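Carboxylase (Deinococcus radiodurans, PDB 5H80) probably catalyses, through its biotin carboxylase domain, the ATP-dependent carboxylation of biotin carried on the same polypeptide. Local coordinates at residues V369-M375 against A420-V426; T258-R262 against L474-D480; W253-C257 against F269-L275; R261-L267 against F459-L464. All coordinates share one frame; numbering follows the deposited sequence.

Contact 1. Residues V369-M375 against A420-V426; sequences VQARVNM and ALLAKVV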
loop_
_atom_site.group_PDB
_atom_site.type_symbol
_atom_site.label_atom_id
_atom_site.label_comp_id
_atom_site.label_asym_id
_atom_site.label_seq_id
_atom_site.Cartn_x
_atom_site.Cartn_y
_atom_site.Cartn_z
ATOM N N VAL A 369 10.944 4.250 -0.913
ATOM C CA VAL A 369 11.310 5.484 -1.597
ATOM C C VAL A 369 10.027 6.170 -2.162
ATOM O O VAL A 369 9.126 5.537 -2.684
ATOM C CB VAL A 369 12.330 5.229 -2.698
ATOM C CG1 VAL A 369 11.868 4.343 -3.886
ATOM C CG2 VAL A 369 12.767 6.445 -3.414
ATOM N N GLN A 370 10.052 7.497 -2.159
ATOM C CA GLN A 370 9.064 8.316 -2.796
ATOM C C GLN A 370 9.657 9.064 -3.950
ATOM O O GLN A 370 10.788 9.601 -3.831
ATOM C CB GLN A 370 8.470 9.372 -1.819
ATOM C CG GLN A 370 7.592 10.489 -2.508
ATOM C CD GLN A 370 6.791 11.292 -1.534
ATOM O OE1 GLN A 370 5.698 10.894 -1.114
ATOM N NE2 GLN A 370 7.279 12.453 -1.162
ATOM N N ALA A 371 8.988 9.065 -5.072
ATOM C CA ALA A 371 9.415 9.930 -6.173
ATOM C C ALA A 371 8.292 11.021 -6.392
ATOM O O ALA A 371 7.123 10.723 -6.385
ATOM C CB ALA A 371 9.673 9.192 -7.403
ATOM N N ARG A 372 8.704 12.305 -6.531
ATOM C CA ARG A 372 7.728 13.335 -6.879
ATOM C C ARG A 372 7.556 13.446 -8.447
ATOM O O ARG A 372 8.520 13.824 -9.207
ATOM C CB ARG A 372 8.299 14.611 -6.298
ATOM C CG ARG A 372 8.529 14.578 -4.727
ATOM C CD ARG A 372 8.691 16.012 -4.115
ATOM N NE ARG A 372 9.138 16.000 -2.691
ATOM C CZ ARG A 372 9.208 17.092 -1.908
ATOM N NH1 ARG A 372 8.721 18.237 -2.321
ATOM N NH2 ARG A 372 9.674 17.015 -0.678
ATOM N N VAL A 373 6.368 13.116 -8.906
ATOM C CA VAL A 373 5.952 13.309 -10.315
ATOM C C VAL A 373 5.477 14.712 -10.587
ATOM O O VAL A 373 4.473 15.124 -9.950
ATOM C CB VAL A 373 4.999 12.227 -10.754
ATOM C CG1 VAL A 373 4.705 12.343 -12.233
ATOM C CG2 VAL A 373 5.576 10.856 -10.363
ATOM N N ASN A 374 6.265 15.453 -11.363
ATOM C CA ASN A 374 5.985 16.872 -11.618
ATOM C C ASN A 374 5.604 17.135 -13.105
ATOM O O ASN A 374 6.043 16.441 -14.001
ATOM C CB ASN A 374 7.107 17.823 -11.210
ATOM C CG ASN A 374 7.599 17.714 -9.771
ATOM O OD1 ASN A 374 6.802 17.658 -8.819
ATOM N ND2 ASN A 374 8.911 17.835 -9.595
ATOM N N MET A 375 4.817 18.178 -13.314
ATOM C CA MET A 375 4.538 18.746 -14.639
ATOM C C MET A 375 5.713 19.657 -14.899
ATOM O O MET A 375 5.865 20.665 -14.229
ATOM C CB MET A 375 3.206 19.500 -14.543
ATOM C CG MET A 375 2.709 20.006 -15.858
ATOM S SD MET A 375 1.042 20.591 -15.592
ATOM C CE MET A 375 0.821 21.403 -17.209
ATOM N N ALA A 420 4.257 22.365 -9.135
ATOM C CA ALA A 420 4.229 21.486 -10.309
ATOM C C ALA A 420 3.909 20.044 -9.917
ATOM O O ALA A 420 3.743 19.228 -10.819
ATOM C CB ALA A 420 5.564 21.496 -11.057
ATOM N N LEU A 421 3.725 19.786 -8.638
ATOM C CA LEU A 421 3.457 18.381 -8.218
ATOM C C LEU A 421 2.165 17.873 -8.760
ATOM O O LEU A 421 1.061 18.488 -8.537
ATOM C CB LEU A 421 3.537 18.306 -6.760
ATOM C CG LEU A 421 3.478 16.875 -6.156
ATOM C CD1 LEU A 421 4.750 16.105 -6.457
ATOM C CD2 LEU A 421 3.290 17.044 -4.657
ATOM N N LEU A 422 2.236 16.724 -9.393
ATOM C CA LEU A 422 1.052 16.004 -9.901
ATOM C C LEU A 422 0.735 14.774 -9.055
ATOM O O LEU A 422 -0.420 14.544 -8.730
ATOM C CB LEU A 422 1.280 15.512 -11.316
ATOM C CG LEU A 422 1.264 16.543 -12.513
ATOM C CD1 LEU A 422 1.690 15.831 -13.799
ATOM C CD2 LEU A 422 -0.067 17.290 -12.583
ATOM N N ALA A 423 1.809 14.014 -8.675
ATOM C CA ALA A 423 1.558 12.874 -7.798
ATOM C C ALA A 423 2.807 12.438 -7.059
ATOM O O ALA A 423 3.919 12.597 -7.580
ATOM C CB ALA A 423 1.022 11.700 -8.622
ATOM N N LYS A 424 2.615 11.800 -5.930
ATOM C CA LYS A 424 3.747 11.202 -5.220
ATOM C C LYS A 424 3.643 9.666 -5.297
ATOM O O LYS A 424 2.642 9.192 -4.933
ATOM C CB LYS A 424 3.860 11.664 -3.812
ATOM C CG LYS A 424 3.817 13.194 -3.616
ATOM C CD LYS A 424 3.901 13.635 -2.141
ATOM C CE LYS A 424 2.789 13.144 -1.196
ATOM N NZ LYS A 424 2.731 13.711 0.187
ATOM N N VAL A 425 4.680 9.002 -5.761
ATOM C CA VAL A 425 4.703 7.559 -5.891
ATOM C C VAL A 425 5.632 6.982 -4.886
ATOM O O VAL A 425 6.856 7.261 -4.931
ATOM C CB VAL A 425 5.140 7.142 -7.286
ATOM C CG1 VAL A 425 5.284 5.569 -7.492
ATOM C CG2 VAL A 425 4.184 7.766 -8.331
ATOM N N VAL A 426 5.081 6.127 -4.026
ATOM C CA VAL A 426 5.831 5.579 -2.899
ATOM C C VAL A 426 5.957 4.100 -3.195
ATOM O O VAL A 426 4.921 3.442 -3.446
ATOM C CB VAL A 426 5.224 5.835 -1.549
ATOM C CG1 VAL A 426 6.074 5.324 -0.432
ATOM C CG2 VAL A 426 4.957 7.372 -1.374
#
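With its CG anti to the backbone N (chi1 168°), Gln370 passes slantwise over the aliphatic chain of Lys424, whose CG stands beside its own backbone N (chi1 -50°); Gln370 OE1 lies 3.4 Å from both CB and CD of Lys424. The two polar ends then part: Gln370 OE1 bonds to Thr326 OG1, while Lys424 NZ reaches Val323 O and forms a salt bridge with Glu42. On the other face of the sheet, Val373 CG2 meets Val425 CG2 at 4.0 Å. Backbone bonds join Ala371 to Val425 in both directions, and Val373 N gives a short bond to Ala423 O (2.8 Å). Val373 O is gripped twice, by Leu422 N at 2.8 Å and by Ala423 N at 3.2 Å, which shifts the register by one residue. Beyond it, Met375 N bonds to Ala420 O, and Asn374 OD1 rests against Leu421 CD1 (3.5 Å) while Asn374 ND2 bonds to Glu376. Two neighbouring interior strands of the five-stranded antiparallel sheet are thus paired through a classic beta bulge.

Contact 2. Residues T258-R262 against L474-D480; sequences TVQRR and LSTHWLD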
loop_
_atom_site.group_PDB
_atom_site.type_symbol
_atom_site.label_atom_id
_atom_site.label_comp_id
_atom_site.label_asym_id
_atom_site.label_seq_id
_atom_site.Cartn_x
_atom_site.Cartn_y
_atom_site.Cartn_z
ATOM N N THR A 258 18.584 13.458 -0.332
ATOM C CA THR A 258 19.797 14.033 -0.947
ATOM C C THR A 258 19.678 14.443 -2.409
ATOM O O THR A 258 20.290 15.396 -2.874
ATOM C CB THR A 258 20.961 13.071 -0.687
ATOM O OG1 THR A 258 21.214 12.894 0.731
ATOM C CG2 THR A 258 22.282 13.474 -1.545
ATOM N N VAL A 259 18.942 13.673 -3.201
ATOM C CA VAL A 259 18.765 13.924 -4.635
ATOM C C VAL A 259 17.753 15.120 -4.812
ATOM O O VAL A 259 16.546 15.028 -4.537
ATOM C CB VAL A 259 18.266 12.650 -5.330
ATOM C CG1 VAL A 259 17.968 12.965 -6.780
ATOM C CG2 VAL A 259 19.259 11.478 -5.112
ATOM N N GLN A 260 18.358 16.289 -5.104
ATOM C CA GLN A 260 17.638 17.591 -5.217
ATOM C C GLN A 260 18.036 18.270 -6.490
ATOM O O GLN A 260 19.112 18.068 -6.910
ATOM C CB GLN A 260 18.090 18.506 -4.106
ATOM C CG GLN A 260 17.911 17.903 -2.779
ATOM C CD GLN A 260 18.288 18.745 -1.599
ATOM O OE1 GLN A 260 18.570 19.928 -1.726
ATOM N NE2 GLN A 260 18.174 18.146 -0.406
ATOM N N ARG A 261 17.141 19.041 -7.069
ATOM C CA ARG A 261 17.384 19.789 -8.348
ATOM C C ARG A 261 17.243 21.219 -7.901
ATOM O O ARG A 261 16.173 21.590 -7.399
ATOM C CB ARG A 261 16.387 19.482 -9.408
ATOM C CG ARG A 261 16.704 20.091 -10.786
ATOM C CD ARG A 261 15.489 19.824 -11.644
ATOM N NE ARG A 261 15.763 19.647 -13.076
ATOM C CZ ARG A 261 15.096 18.810 -13.904
ATOM N NH1 ARG A 261 14.134 17.990 -13.452
ATOM N NH2 ARG A 261 15.399 18.773 -15.212
ATOM N N ARG A 262 18.328 21.989 -7.924
ATOM C CA ARG A 262 18.290 23.358 -7.328
ATOM C C ARG A 262 17.502 23.426 -6.021
ATOM O O ARG A 262 16.592 24.231 -5.880
ATOM C CB ARG A 262 17.699 24.380 -8.335
ATOM C CG ARG A 262 18.505 24.529 -9.622
ATOM C CD ARG A 262 17.965 25.633 -10.517
ATOM N NE ARG A 262 18.959 26.115 -11.485
ATOM C CZ ARG A 262 18.709 26.990 -12.462
ATOM N NH1 ARG A 262 17.485 27.495 -12.636
ATOM N NH2 ARG A 262 19.686 27.364 -13.282
ATOM N N LEU A 474 26.274 9.934 -3.265
ATOM C CA LEU A 474 25.489 11.126 -3.669
ATOM C C LEU A 474 25.760 12.232 -2.639
ATOM O O LEU A 474 26.169 11.950 -1.457
ATOM C CB LEU A 474 24.015 10.783 -3.522
ATOM C CG LEU A 474 23.490 9.707 -4.472
ATOM C CD1 LEU A 474 22.035 9.352 -4.070
ATOM C CD2 LEU A 474 23.595 10.084 -5.925
ATOM N N SER A 475 25.597 13.454 -3.061
ATOM C CA SER A 475 25.573 14.582 -2.176
ATOM C C SER A 475 24.439 15.485 -2.679
ATOM O O SER A 475 23.897 15.257 -3.771
ATOM C CB SER A 475 26.928 15.462 -2.318
ATOM O OG SER A 475 26.955 15.975 -3.626
ATOM N N THR A 476 24.177 16.548 -1.957
ATOM C CA THR A 476 23.088 17.496 -2.343
ATOM C C THR A 476 23.403 18.284 -3.675
ATOM O O THR A 476 22.526 18.765 -4.273
ATOM C CB THR A 476 22.777 18.441 -1.182
ATOM O OG1 THR A 476 23.994 19.080 -0.738
ATOM C CG2 THR A 476 22.179 17.673 0.007
ATOM N N HIS A 477 24.686 18.359 -4.076
ATOM C CA HIS A 477 25.101 18.927 -5.370
ATOM C C HIS A 477 25.329 17.970 -6.507
ATOM O O HIS A 477 25.583 18.426 -7.623
ATOM C CB HIS A 477 26.367 19.752 -5.165
ATOM C CG HIS A 477 26.196 20.785 -4.115
ATOM N ND1 HIS A 477 25.347 21.861 -4.268
ATOM C CD2 HIS A 477 26.682 20.869 -2.853
ATOM C CE1 HIS A 477 25.340 22.583 -3.161
ATOM N NE2 HIS A 477 26.150 22.008 -2.287
ATOM N N TRP A 478 25.153 16.672 -6.249
ATOM C CA TRP A 478 25.304 15.656 -7.243
ATOM C C TRP A 478 24.493 15.914 -8.464
ATOM O O TRP A 478 25.058 15.914 -9.615
ATOM C CB TRP A 478 24.912 14.285 -6.650
ATOM C CG TRP A 478 25.027 13.197 -7.667
ATOM C CD1 TRP A 478 26.108 12.492 -7.986
ATOM C CD2 TRP A 478 23.927 12.598 -8.364
ATOM N NE1 TRP A 478 25.790 11.544 -8.958
ATOM C CE2 TRP A 478 24.443 11.589 -9.197
ATOM C CE3 TRP A 478 22.596 12.871 -8.420
ATOM C CZ2 TRP A 478 23.614 10.830 -10.073
ATOM C CZ3 TRP A 478 21.751 12.078 -9.247
ATOM C CH2 TRP A 478 22.273 11.098 -10.099
ATOM N N LEU A 479 23.188 16.122 -8.293
ATOM C CA LEU A 479 22.312 16.273 -9.432
ATOM C C LEU A 479 22.575 17.554 -10.214
ATOM O O LEU A 479 22.537 17.496 -11.437
ATOM C CB LEU A 479 20.853 16.146 -9.104
ATOM C CG LEU A 479 19.789 16.133 -10.161
ATOM C CD1 LEU A 479 18.479 15.595 -9.594
ATOM C CD2 LEU A 479 19.575 17.513 -10.776
ATOM N N ASP A 480 22.803 18.681 -9.534
ATOM C CA ASP A 480 22.998 19.926 -10.315
ATOM C C ASP A 480 24.245 19.836 -11.189
ATOM O O ASP A 480 24.241 20.233 -12.400
ATOM C CB ASP A 480 22.981 21.131 -9.414
ATOM C CG ASP A 480 21.562 21.440 -8.827
ATOM O OD1 ASP A 480 20.526 20.956 -9.358
ATOM O OD2 ASP A 480 21.517 22.130 -7.811
HETATM O O HOH W 1 21.650 16.089 -5.693
HETATM O O HOH W 2 21.919 19.020 -6.797
#
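The beta hairpin that begins with strand 260-261 meets a type I turn, Ser475 to Trp478, and the short, weakly bonded helix that starts at its end. At the hairpin tip Asp480 OD1 accepts from Arg262 N in a nearly straight bond (2.8 Å, 170°) on its syn lone pair. Two waters fill the seam behind this bond. One accepts from Leu479 N at 3.0 Å and, weakly, from Gln260 N; the other accepts from Asp480 N (2.9 Å) and lies 2.6 Å from Thr476 O and 3.0 Å from Gln260 O. The apolar half rests on Val259, whose two methyls divide the work: CG2 meets Leu474 CD1 at 3.6 Å and CG1 meets Leu479 CD1 at 3.9 Å. With CG anti to the backbone N (chi1 -174°), Leu479 reaches toward the strand and lays CD2 against Arg261 CG. Leu463 of helix 457-465 touches both Val259 and Leu479. First-turn amides are thus satisfied by water, while the guanidinium groups of Arg261 and the poorly ordered Arg262 stay clear of the carboxylate, making any electrostatic gain probably modest.

Contact 3. Residues W253-C257 against F269-L275; sequences WERDC and FAPAPHL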
loop_
_atom_site.group_PDB
_atom_site.type_symbol
_atom_site.label_atom_id
_atom_site.label_comp_id
_atom_site.label_asym_id
_atom_site.label_seq_id
_atom_site.Cartn_x
_atom_site.Cartn_y
_atom_site.Cartn_z
ATOM N N TRP A 253 12.461 7.552 13.211
ATOM C CA TRP A 253 13.716 7.406 12.535
ATOM C C TRP A 253 13.909 8.489 11.460
ATOM O O TRP A 253 13.343 9.584 11.577
ATOM C CB TRP A 253 13.904 5.927 11.958
ATOM C CG TRP A 253 13.865 4.926 13.135
ATOM C CD1 TRP A 253 14.896 4.507 13.915
ATOM C CD2 TRP A 253 12.728 4.159 13.523
ATOM N NE1 TRP A 253 14.458 3.562 14.801
ATOM C CE2 TRP A 253 13.128 3.343 14.606
ATOM C CE3 TRP A 253 11.362 4.136 13.085
ATOM C CZ2 TRP A 253 12.228 2.435 15.230
ATOM C CZ3 TRP A 253 10.453 3.242 13.772
ATOM C CH2 TRP A 253 10.919 2.403 14.740
ATOM N N GLU A 254 14.586 8.157 10.381
ATOM C CA GLU A 254 15.070 9.096 9.426
ATOM C C GLU A 254 14.554 8.964 8.035
ATOM O O GLU A 254 14.122 7.878 7.574
ATOM C CB GLU A 254 16.590 9.144 9.411
ATOM C CG GLU A 254 17.408 8.171 8.592
ATOM C CD GLU A 254 17.299 6.693 9.016
ATOM O OE1 GLU A 254 16.835 6.456 10.142
ATOM O OE2 GLU A 254 17.747 5.905 8.183
ATOM N N ARG A 255 14.850 9.989 7.223
ATOM C CA ARG A 255 14.656 9.974 5.749
ATOM C C ARG A 255 15.811 10.681 5.099
ATOM O O ARG A 255 16.432 11.568 5.755
ATOM C CB ARG A 255 13.398 10.745 5.322
ATOM C CG ARG A 255 12.060 10.217 5.674
ATOM C CD ARG A 255 10.870 11.117 5.349
ATOM N NE ARG A 255 10.797 12.373 6.094
ATOM C CZ ARG A 255 10.005 12.609 7.117
ATOM N NH1 ARG A 255 9.170 11.676 7.628
ATOM N NH2 ARG A 255 10.011 13.798 7.643
ATOM N N ASP A 256 16.164 10.240 3.885
ATOM C CA ASP A 256 17.249 10.836 3.133
ATOM C C ASP A 256 16.675 11.400 1.879
ATOM O O ASP A 256 16.111 10.677 1.042
ATOM C CB ASP A 256 18.317 9.877 2.859
ATOM C CG ASP A 256 19.592 10.473 2.225
ATOM O OD1 ASP A 256 19.508 11.072 1.140
ATOM O OD2 ASP A 256 20.637 10.216 2.885
ATOM N N CYS A 257 16.903 12.678 1.745
ATOM C CA CYS A 257 16.340 13.461 0.644
ATOM C C CYS A 257 17.495 14.158 -0.141
ATOM O O CYS A 257 17.355 15.321 -0.578
ATOM C CB CYS A 257 15.443 14.524 1.150
ATOM S SG CYS A 257 14.145 13.930 2.294
ATOM N N PHE A 269 14.146 8.766 0.542
ATOM C CA PHE A 269 14.330 7.363 0.988
ATOM C C PHE A 269 14.103 7.183 2.526
ATOM O O PHE A 269 14.435 8.007 3.328
ATOM C CB PHE A 269 15.708 6.900 0.591
ATOM C CG PHE A 269 15.918 6.842 -0.798
ATOM C CD1 PHE A 269 15.893 5.630 -1.458
ATOM C CD2 PHE A 269 16.208 7.975 -1.553
ATOM C CE1 PHE A 269 16.157 5.550 -2.764
ATOM C CE2 PHE A 269 16.518 7.863 -2.914
ATOM C CZ PHE A 269 16.394 6.663 -3.527
ATOM N N ALA A 270 13.443 6.092 2.995
ATOM C CA ALA A 270 13.323 5.815 4.447
ATOM C C ALA A 270 13.544 4.238 4.451
ATOM O O ALA A 270 12.765 3.479 3.761
ATOM C CB ALA A 270 12.068 6.263 5.080
ATOM N N PRO A 271 14.611 3.750 5.071
ATOM C CA PRO A 271 15.669 4.452 5.743
ATOM C C PRO A 271 16.588 5.197 4.835
ATOM O O PRO A 271 16.585 5.087 3.597
ATOM C CB PRO A 271 16.467 3.324 6.399
ATOM C CG PRO A 271 16.304 2.164 5.447
ATOM C CD PRO A 271 14.920 2.290 4.913
ATOM N N ALA A 272 17.451 5.988 5.453
ATOM C CA ALA A 272 18.631 6.434 4.760
ATOM C C ALA A 272 19.583 5.288 4.338
ATOM O O ALA A 272 20.074 4.641 5.274
ATOM C CB ALA A 272 19.397 7.409 5.667
ATOM N N PRO A 273 19.826 5.098 3.039
ATOM C CA PRO A 273 20.696 3.928 2.626
ATOM C C PRO A 273 22.095 4.003 3.113
ATOM O O PRO A 273 22.694 5.101 3.130
ATOM C CB PRO A 273 20.536 3.828 1.132
ATOM C CG PRO A 273 19.403 4.747 0.756
ATOM C CD PRO A 273 19.181 5.739 1.865
ATOM N N HIS A 274 22.654 2.870 3.607
ATOM C CA HIS A 274 24.091 2.793 3.887
ATOM C C HIS A 274 24.503 3.770 5.002
ATOM O O HIS A 274 25.448 4.557 4.793
ATOM C CB HIS A 274 24.934 3.036 2.608
ATOM C CG HIS A 274 24.678 2.055 1.540
ATOM N ND1 HIS A 274 24.665 0.702 1.804
ATOM C CD2 HIS A 274 24.343 2.192 0.240
ATOM C CE1 HIS A 274 24.390 0.043 0.693
ATOM N NE2 HIS A 274 24.103 0.924 -0.247
ATOM N N LEU A 275 23.628 3.950 5.990
ATOM C CA LEU A 275 23.875 4.793 7.129
ATOM C C LEU A 275 24.293 4.020 8.354
ATOM O O LEU A 275 23.503 3.224 8.938
ATOM C CB LEU A 275 22.611 5.552 7.468
ATOM C CG LEU A 275 22.748 6.728 8.528
ATOM C CD1 LEU A 275 23.710 7.862 8.151
ATOM C CD2 LEU A 275 21.417 7.299 8.978
#
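This is a buried antiparallel junction where the edge strand 249-256 of one sheet meets the end of strand 264-270 of another. A single bridge pairs Asp256 with Phe269: Asp256 N bonds to Phe269 O at 2.9 Å and Phe269 N to Asp256 O at 2.8 Å. That same Asp256 oxygen lies at the edge of the Phe269 ring, in its plane, 3.7 Å from CD2. Past the bridge the second chain turns away through a cis peptide before Pro271, and a side chain takes over the pairing. Glu254 CG sits between its backbone N and carbonyl carbon (chi1 85°), and the bend at chi2 carries OE2 to Ala272 N at 2.7 Å. This amide meets OE2 on the anti side, 29° out of the carboxylate plane, while OE1 is held by a salt bridge to Arg280. Ala272 CB packs against Glu254 CG at 3.6 Å and Asp256 CB at 3.9 Å. Asp256 itself is fixed by Arg236, Thr258 and Tyr472. The bridge joins the sheet containing strand 249-256 to its neighbour, as in the ATP-grasp fold of biotin carboxylases.

Contact 4. Residues R261-L267 against F459-L464; sequences RRHQKLL and FLQALL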
loop_
_atom_site.group_PDB
_atom_site.type_symbol
_atom_site.label_atom_id
_atom_site.label_comp_id
_atom_site.label_asym_id
_atom_site.label_seq_id
_atom_site.Cartn_x
_atom_site.Cartn_y
_atom_site.Cartn_z
ATOM N N ARG A 261 17.141 19.041 -7.069
ATOM C CA ARG A 261 17.384 19.789 -8.348
ATOM C C ARG A 261 17.243 21.219 -7.901
ATOM O O ARG A 261 16.173 21.590 -7.399
ATOM C CB ARG A 261 16.387 19.482 -9.408
ATOM C CG ARG A 261 16.704 20.091 -10.786
ATOM C CD ARG A 261 15.489 19.824 -11.644
ATOM N NE ARG A 261 15.763 19.647 -13.076
ATOM C CZ ARG A 261 15.096 18.810 -13.904
ATOM N NH1 ARG A 261 14.134 17.990 -13.452
ATOM N NH2 ARG A 261 15.399 18.773 -15.212
ATOM N N ARG A 262 18.328 21.989 -7.924
ATOM C CA ARG A 262 18.290 23.358 -7.328
ATOM C C ARG A 262 17.502 23.426 -6.021
ATOM O O ARG A 262 16.592 24.231 -5.880
ATOM C CB ARG A 262 17.699 24.380 -8.335
ATOM C CG ARG A 262 18.505 24.529 -9.622
ATOM C CD ARG A 262 17.965 25.633 -10.517
ATOM N NE ARG A 262 18.959 26.115 -11.485
ATOM C CZ ARG A 262 18.709 26.990 -12.462
ATOM N NH1 ARG A 262 17.485 27.495 -12.636
ATOM N NH2 ARG A 262 19.686 27.364 -13.282
ATOM N N HIS A 263 17.836 22.550 -5.084
ATOM C CA HIS A 263 17.244 22.561 -3.735
ATOM C C HIS A 263 15.777 22.062 -3.629
ATOM O O HIS A 263 15.241 22.020 -2.524
ATOM C CB HIS A 263 17.413 23.956 -3.060
ATOM C CG HIS A 263 18.845 24.396 -2.935
ATOM N ND1 HIS A 263 19.470 25.177 -3.886
ATOM C CD2 HIS A 263 19.776 24.145 -1.982
ATOM C CE1 HIS A 263 20.728 25.372 -3.536
ATOM N NE2 HIS A 263 20.935 24.770 -2.377
ATOM N N GLN A 264 15.176 21.624 -4.727
ATOM C CA GLN A 264 13.881 20.881 -4.720
ATOM C C GLN A 264 14.109 19.340 -4.635
ATOM O O GLN A 264 14.746 18.754 -5.479
ATOM C CB GLN A 264 13.084 21.156 -5.993
ATOM C CG GLN A 264 12.938 22.615 -6.428
ATOM C CD GLN A 264 12.892 23.590 -5.270
ATOM O OE1 GLN A 264 13.934 24.088 -4.816
ATOM N NE2 GLN A 264 11.690 23.882 -4.787
ATOM N N LYS A 265 13.568 18.705 -3.637
ATOM C CA LYS A 265 13.709 17.286 -3.416
ATOM C C LYS A 265 12.945 16.479 -4.487
ATOM O O LYS A 265 11.881 16.954 -4.940
ATOM C CB LYS A 265 13.193 16.964 -1.990
ATOM C CG LYS A 265 13.960 17.571 -0.805
ATOM C CD LYS A 265 13.153 17.501 0.515
ATOM C CE LYS A 265 13.863 18.130 1.690
ATOM N NZ LYS A 265 13.079 18.234 2.956
ATOM N N LEU A 266 13.536 15.433 -5.059
ATOM C CA LEU A 266 12.925 14.610 -6.066
ATOM C C LEU A 266 12.740 13.185 -5.593
ATOM O O LEU A 266 11.722 12.590 -5.925
ATOM C CB LEU A 266 13.715 14.558 -7.403
ATOM C CG LEU A 266 13.766 15.880 -8.134
ATOM C CD1 LEU A 266 14.754 15.816 -9.280
ATOM C CD2 LEU A 266 12.341 16.170 -8.640
ATOM N N LEU A 267 13.736 12.605 -4.925
ATOM C CA LEU A 267 13.680 11.188 -4.459
ATOM C C LEU A 267 13.954 11.157 -2.954
ATOM O O LEU A 267 14.844 11.847 -2.459
ATOM C CB LEU A 267 14.657 10.226 -5.111
ATOM C CG LEU A 267 14.511 10.049 -6.592
ATOM C CD1 LEU A 267 15.716 9.454 -7.197
ATOM C CD2 LEU A 267 13.210 9.277 -6.979
ATOM N N PHE A 459 12.886 11.662 -16.616
ATOM C CA PHE A 459 13.968 12.093 -15.789
ATOM C C PHE A 459 14.159 11.287 -14.469
ATOM O O PHE A 459 15.271 10.903 -14.145
ATOM C CB PHE A 459 13.839 13.530 -15.561
ATOM C CG PHE A 459 15.023 14.131 -14.888
ATOM C CD1 PHE A 459 16.142 14.508 -15.652
ATOM C CD2 PHE A 459 15.054 14.364 -13.546
ATOM C CE1 PHE A 459 17.260 15.068 -15.063
ATOM C CE2 PHE A 459 16.183 14.882 -12.973
ATOM C CZ PHE A 459 17.269 15.266 -13.694
ATOM N N LEU A 460 13.018 10.951 -13.842
ATOM C CA LEU A 460 12.916 10.077 -12.631
ATOM C C LEU A 460 13.475 8.720 -12.942
ATOM O O LEU A 460 14.286 8.262 -12.146
ATOM C CB LEU A 460 11.438 9.973 -12.162
ATOM C CG LEU A 460 10.978 11.261 -11.398
ATOM C CD1 LEU A 460 9.485 11.247 -11.047
ATOM C CD2 LEU A 460 11.777 11.770 -10.235
ATOM N N GLN A 461 13.142 8.138 -14.110
ATOM C CA GLN A 461 13.701 6.884 -14.531
ATOM C C GLN A 461 15.220 6.984 -14.782
ATOM O O GLN A 461 15.970 6.083 -14.324
ATOM C CB GLN A 461 12.871 6.280 -15.665
ATOM C CG GLN A 461 11.607 5.610 -15.123
ATOM C CD GLN A 461 10.558 5.433 -16.163
ATOM O OE1 GLN A 461 9.733 6.348 -16.449
ATOM N NE2 GLN A 461 10.582 4.291 -16.779
ATOM N N ALA A 462 15.741 8.089 -15.323
ATOM C CA ALA A 462 17.188 8.156 -15.503
ATOM C C ALA A 462 17.920 8.165 -14.150
ATOM O O ALA A 462 19.027 7.574 -13.948
ATOM C CB ALA A 462 17.577 9.355 -16.348
ATOM N N LEU A 463 17.317 8.877 -13.174
ATOM C CA LEU A 463 17.806 8.953 -11.791
ATOM C C LEU A 463 17.889 7.581 -11.194
ATOM O O LEU A 463 18.925 7.165 -10.682
ATOM C CB LEU A 463 16.979 9.919 -10.873
ATOM C CG LEU A 463 17.079 11.432 -11.118
ATOM C CD1 LEU A 463 16.111 12.148 -10.220
ATOM C CD2 LEU A 463 18.507 11.954 -10.928
ATOM N N LEU A 464 16.804 6.847 -11.303
ATOM C CA LEU A 464 16.732 5.565 -10.660
ATOM C C LEU A 464 17.668 4.472 -11.215
ATOM O O LEU A 464 17.995 3.594 -10.402
ATOM C CB LEU A 464 15.307 5.036 -10.643
ATOM C CG LEU A 464 14.297 5.855 -9.824
ATOM C CD1 LEU A 464 12.965 5.519 -10.392
ATOM C CD2 LEU A 464 14.440 5.618 -8.292
#
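The guanidinium of Arg261 lies flat on one face of the Phe459 ring, the planes 21° apart and the centres 4.2 Å apart. Arg261 NH1 is 3.7 Å from Phe459 CD2, near the rim, and Arg261 CZ stands 15° off the ring normal, so the pair is both a stack and a cation-pi contact. Leu266 CD1 comes to the ring's edge, 4.1 Å from Phe459 CE2, and also meets Leu463 CD1 at 4.0 Å. Next along the strand, Leu267 forks over the helix: CD1 reaches Leu463 CB at 3.9 Å, and CD2 reaches Leu464 CD2 at 4.1 Å and, more loosely, Leu460 CD2. Helix 457-465 thus packs on a sheet built jointly by the ATP-binding and C-terminal regions of biotin carboxylase, its leucines against side chains of strand 264-270. Phe459 CG, anti to the backbone N (chi1 -171°), carries the ring out toward the arginine. Arg261 is set in turn by a type I' turn, closed by mutual backbone bonds between Arg261 and Gln264, that makes a tight hairpin. Farther out, Leu479 touches Leu266, Val373 backs Leu460, and helix 434-446 covers Leu460 and Leu464 through Leu445.

Contacts 1, 2 and 4 gather around one antiparallel sheet, ordered 260-261, 264-270, 367-374, 421-429 and 402-406, and contact 3 joins its strand 264-270 to the edge strand of a second sheet. Contacts 2 and 4, with centres about 8 Å apart, share Arg261 and Arg262; the centres of contacts 1 and 4 are about 10 Å apart and those of contacts 1 and 3 about 18 Å, though Val369 touches Phe269. Along the chain contact 3 closes first, its segments alternating with those of contacts 2 and 4, which each span roughly 200 residues and enclose contact 1. Residues 258-267 of the ATP-binding region thereby pair with strands and pack on helices of the C-terminal region, knitting the two into one body.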